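Local coordinates for protein beta-galacturonidase (Eisenbergiella tayi, PDB 6NCW) that probably hydrolyses beta-linked galacturonides as a family 2 glycoside hydrolase, and binds galacturonate in its active site, at residues V517-F522 with P526-N531. Residues are numbered along the deposited sequence; the frame is centred on the assembly and turned at random.
Sequences VCDSWF and PRTMNN
Thr528 turns CG2 trans to its backbone N while OG1 stays beside that N (chi1 -55°), and Val517 sets CG1 opposite its own carbonyl carbon and CG2 between backbone N and carbonyl carbon, which lays CG2 over the Thr528 carbonyl across the two arms of a beta-hairpin loop in the TIM-barrel domain. Strands 515-516 and 529-530 pair antiparallel at its base. There Val517 N gives a weak but nearly straight bond (173°) to Thr528 O, which also accepts from Arg516. Val517 CG2 lies 3.6 Å from Thr528 C, and CG1 3.7 Å from Asn530 N. Thr528 CG2 comes to 3.3 Å from Val517 O. On the second arm, Asn531 OD1 sits in the Arg527 guanidinium plane and accepts side-on from NE and NH2, while Asn531 ND2 donates to Pro526 O, tying this turn together. In galacturonate-binding Asn530, ND2 bonds to Asp131 OD1, while OD1 accepts from Trp510 NE1 and Lys532 N. Thr528 OG1 bonds to Lys481 O of the second subunit, and Phe522 makes a cation-pi contact with the same lysine; the loop borders both sugar site and subunit interface. A water bridges the arms, donating to Asp519 OD1 at 2.7 Å and to Thr528 OG1 at 3.0 Å.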
ATOM      1  N   VAL A 517      -0.307   7.477  18.176  1.00 18.55           N
ATOM      2  CA  VAL A 517      -0.331   7.234  19.623  1.00 15.24           C
ATOM      3  C   VAL A 517       1.081   7.052  20.187  1.00 20.89           C
ATOM      4  O   VAL A 517       2.071   7.082  19.445  1.00 22.03           O
ATOM      5  CB  VAL A 517      -1.198   6.009  19.966  1.00 17.88           C
ATOM      6  CG1 VAL A 517      -2.645   6.226  19.471  1.00 17.21           C
ATOM      7  CG2 VAL A 517      -0.597   4.773  19.354  1.00 16.71           C
ATOM      8  N   CYS A 518       1.180   6.854  21.504  1.00 20.23           N
ATOM      9  CA  CYS A 518       2.475   6.751  22.154  1.00 22.33           C
ATOM     10  C   CYS A 518       3.099   5.382  21.913  1.00 21.48           C
ATOM     11  O   CYS A 518       2.411   4.367  21.782  1.00 18.32           O
ATOM     12  CB  CYS A 518       2.358   7.025  23.660  1.00 21.61           C
ATOM     13  SG  CYS A 518       1.942   8.788  24.058  1.00 23.98           S
ATOM     14  N   ASP A 519       4.427   5.372  21.878  1.00 24.28           N
ATOM     15  CA  ASP A 519       5.173   4.151  21.595  1.00 21.53           C
ATOM     16  C   ASP A 519       4.799   3.012  22.532  1.00 23.43           C
ATOM     17  O   ASP A 519       4.815   1.841  22.121  1.00 24.50           O
ATOM     18  CB  ASP A 519       6.680   4.432  21.693  1.00 26.80           C
ATOM     19  CG  ASP A 519       7.176   5.431  20.635  1.00 32.24           C
ATOM     20  OD1 ASP A 519       6.604   5.495  19.505  1.00 27.75           O
ATOM     21  OD2 ASP A 519       8.166   6.157  20.937  1.00 36.91           O
ATOM     22  N   SER A 520       4.435   3.320  23.781  1.00 18.34           N
ATOM     23  CA  SER A 520       4.121   2.236  24.715  1.00 25.58           C
ATOM     24  C   SER A 520       2.850   1.470  24.351  1.00 21.63           C
ATOM     25  O   SER A 520       2.616   0.400  24.915  1.00 20.17           O
ATOM     26  CB  SER A 520       3.980   2.777  26.139  1.00 19.52           C
ATOM     27  OG  SER A 520       2.912   3.705  26.195  1.00 22.79           O
ATOM     28  N   TRP A 521       2.005   2.009  23.470  1.00 19.94           N
ATOM     29  CA  TRP A 521       0.768   1.358  23.062  1.00 20.98           C
ATOM     30  C   TRP A 521       0.920   0.490  21.815  1.00 22.59           C
ATOM     31  O   TRP A 521      -0.077  -0.099  21.366  1.00 20.85           O
ATOM     32  CB  TRP A 521      -0.327   2.412  22.835  1.00 22.18           C
ATOM     33  CG  TRP A 521      -0.940   2.874  24.136  1.00 21.48           C
ATOM     34  CD1 TRP A 521      -0.327   3.576  25.125  1.00 21.40           C
ATOM     35  CD2 TRP A 521      -2.270   2.621  24.582  1.00 18.27           C
ATOM     36  NE1 TRP A 521      -1.196   3.780  26.168  1.00 21.86           N
ATOM     37  CE2 TRP A 521      -2.396   3.188  25.860  1.00 20.65           C
ATOM     38  CE3 TRP A 521      -3.367   1.941  24.027  1.00 23.12           C
ATOM     39  CZ2 TRP A 521      -3.580   3.127  26.586  1.00 23.55           C
ATOM     40  CZ3 TRP A 521      -4.533   1.870  24.747  1.00 23.18           C
ATOM     41  CH2 TRP A 521      -4.635   2.460  26.016  1.00 22.40           C
ATOM     42  N   PHE A 522       2.140   0.379  21.265  1.00 20.92           N
ATOM     43  CA  PHE A 522       2.347  -0.293  19.983  1.00 17.06           C
ATOM     44  C   PHE A 522       1.742  -1.707  19.954  1.00 18.98           C
ATOM     45  O   PHE A 522       1.266  -2.167  18.908  1.00 16.86           O
ATOM     46  CB  PHE A 522       3.857  -0.347  19.677  1.00 18.83           C
ATOM     47  CG  PHE A 522       4.545  -1.507  20.341  1.00 18.87           C
ATOM     48  CD1 PHE A 522       4.972  -1.409  21.656  1.00 20.12           C
ATOM     49  CD2 PHE A 522       4.686  -2.726  19.673  1.00 18.94           C
ATOM     50  CE1 PHE A 522       5.557  -2.496  22.305  1.00 22.70           C
ATOM     51  CE2 PHE A 522       5.276  -3.828  20.313  1.00 19.59           C
ATOM     52  CZ  PHE A 522       5.700  -3.705  21.632  1.00 19.08           C
ATOM     53  N   PRO A 526      -1.603  -1.280  15.749  1.00 19.90           N
ATOM     54  CA  PRO A 526      -0.846  -1.414  14.494  1.00 18.93           C
ATOM     55  C   PRO A 526      -0.351  -0.063  13.995  1.00 20.44           C
ATOM     56  O   PRO A 526      -1.066   0.944  14.052  1.00 16.64           O
ATOM     57  CB  PRO A 526      -1.869  -2.029  13.525  1.00 19.99           C
ATOM     58  CG  PRO A 526      -2.824  -2.784  14.410  1.00 16.57           C
ATOM     59  CD  PRO A 526      -2.891  -1.989  15.714  1.00 16.83           C
ATOM     60  N   ARG A 527       0.898  -0.052  13.514  1.00 16.89           N
ATOM     61  CA  ARG A 527       1.562   1.139  12.990  1.00 17.23           C
ATOM     62  C   ARG A 527       1.794   2.213  14.052  1.00 20.33           C
ATOM     63  O   ARG A 527       2.066   3.370  13.695  1.00 19.32           O
ATOM     64  CB  ARG A 527       0.779   1.757  11.818  1.00 18.66           C
ATOM     65  CG  ARG A 527       0.197   0.754  10.798  1.00 18.77           C
ATOM     66  CD  ARG A 527      -0.413   1.518   9.623  1.00 18.47           C
ATOM     67  NE  ARG A 527      -1.613   2.209  10.058  1.00 17.92           N
ATOM     68  CZ  ARG A 527      -1.998   3.399   9.621  1.00 23.06           C
ATOM     69  NH1 ARG A 527      -1.271   4.040   8.710  1.00 24.36           N
ATOM     70  NH2 ARG A 527      -3.110   3.952  10.098  1.00 20.07           N
ATOM     71  N   THR A 528       1.699   1.870  15.345  1.00 20.14           N
ATOM     72  CA  THR A 528       1.688   2.857  16.432  1.00 18.23           C
ATOM     73  C   THR A 528       0.684   3.968  16.094  1.00 21.57           C
ATOM     74  O   THR A 528       0.974   5.177  16.139  1.00 14.77           O
ATOM     75  CB  THR A 528       3.099   3.407  16.712  1.00 21.98           C
ATOM     76  OG1 THR A 528       3.987   2.319  16.982  1.00 18.90           O
ATOM     77  CG2 THR A 528       3.131   4.318  17.953  1.00 19.42           C
ATOM     78  N   MET A 529      -0.503   3.520  15.686  1.00 17.15           N
ATOM     79  CA  MET A 529      -1.639   4.364  15.347  1.00 19.32           C
ATOM     80  C   MET A 529      -2.861   3.735  15.983  1.00 18.83           C
ATOM     81  O   MET A 529      -2.913   2.513  16.145  1.00 20.23           O
ATOM     82  CB  MET A 529      -1.894   4.458  13.830  1.00 16.86           C
ATOM     83  CG  MET A 529      -0.751   4.993  13.005  1.00 17.24           C
ATOM     84  SD  MET A 529      -0.458   6.772  13.166  1.00 21.23           S
ATOM     85  CE  MET A 529      -1.868   7.439  12.278  1.00 21.29           C
ATOM     86  N   ASN A 530      -3.833   4.568  16.346  1.00 16.56           N
ATOM     87  CA  ASN A 530      -5.193   4.089  16.568  1.00 17.18           C
ATOM     88  C   ASN A 530      -5.855   4.067  15.198  1.00 19.90           C
ATOM     89  O   ASN A 530      -5.940   5.106  14.531  1.00 18.51           O
ATOM     90  CB  ASN A 530      -5.951   4.987  17.554  1.00 17.45           C
ATOM     91  CG  ASN A 530      -7.349   4.443  17.920  1.00 17.13           C
ATOM     92  OD1 ASN A 530      -8.211   4.284  17.060  1.00 17.73           O
ATOM     93  ND2 ASN A 530      -7.574   4.191  19.204  1.00 16.30           N
ATOM     94  N   ASN A 531      -6.277   2.879  14.752  1.00 19.79           N
ATOM     95  CA  ASN A 531      -6.678   2.664  13.367  1.00 22.20           C
ATOM     96  C   ASN A 531      -8.187   2.656  13.175  1.00 19.20           C
ATOM     97  O   ASN A 531      -8.674   2.105  12.174  1.00 17.61           O
ATOM     98  CB  ASN A 531      -6.097   1.344  12.848  1.00 17.04           C
ATOM     99  CG  ASN A 531      -4.592   1.327  12.895  1.00 18.54           C
ATOM    100  OD1 ASN A 531      -3.946   1.775  11.963  1.00 17.65           O
ATOM    101  ND2 ASN A 531      -4.025   0.803  13.982  1.00 20.11           N
TER
HETATM  102  O   HOH W   1       6.467   3.031  18.464  1.00 20.69           O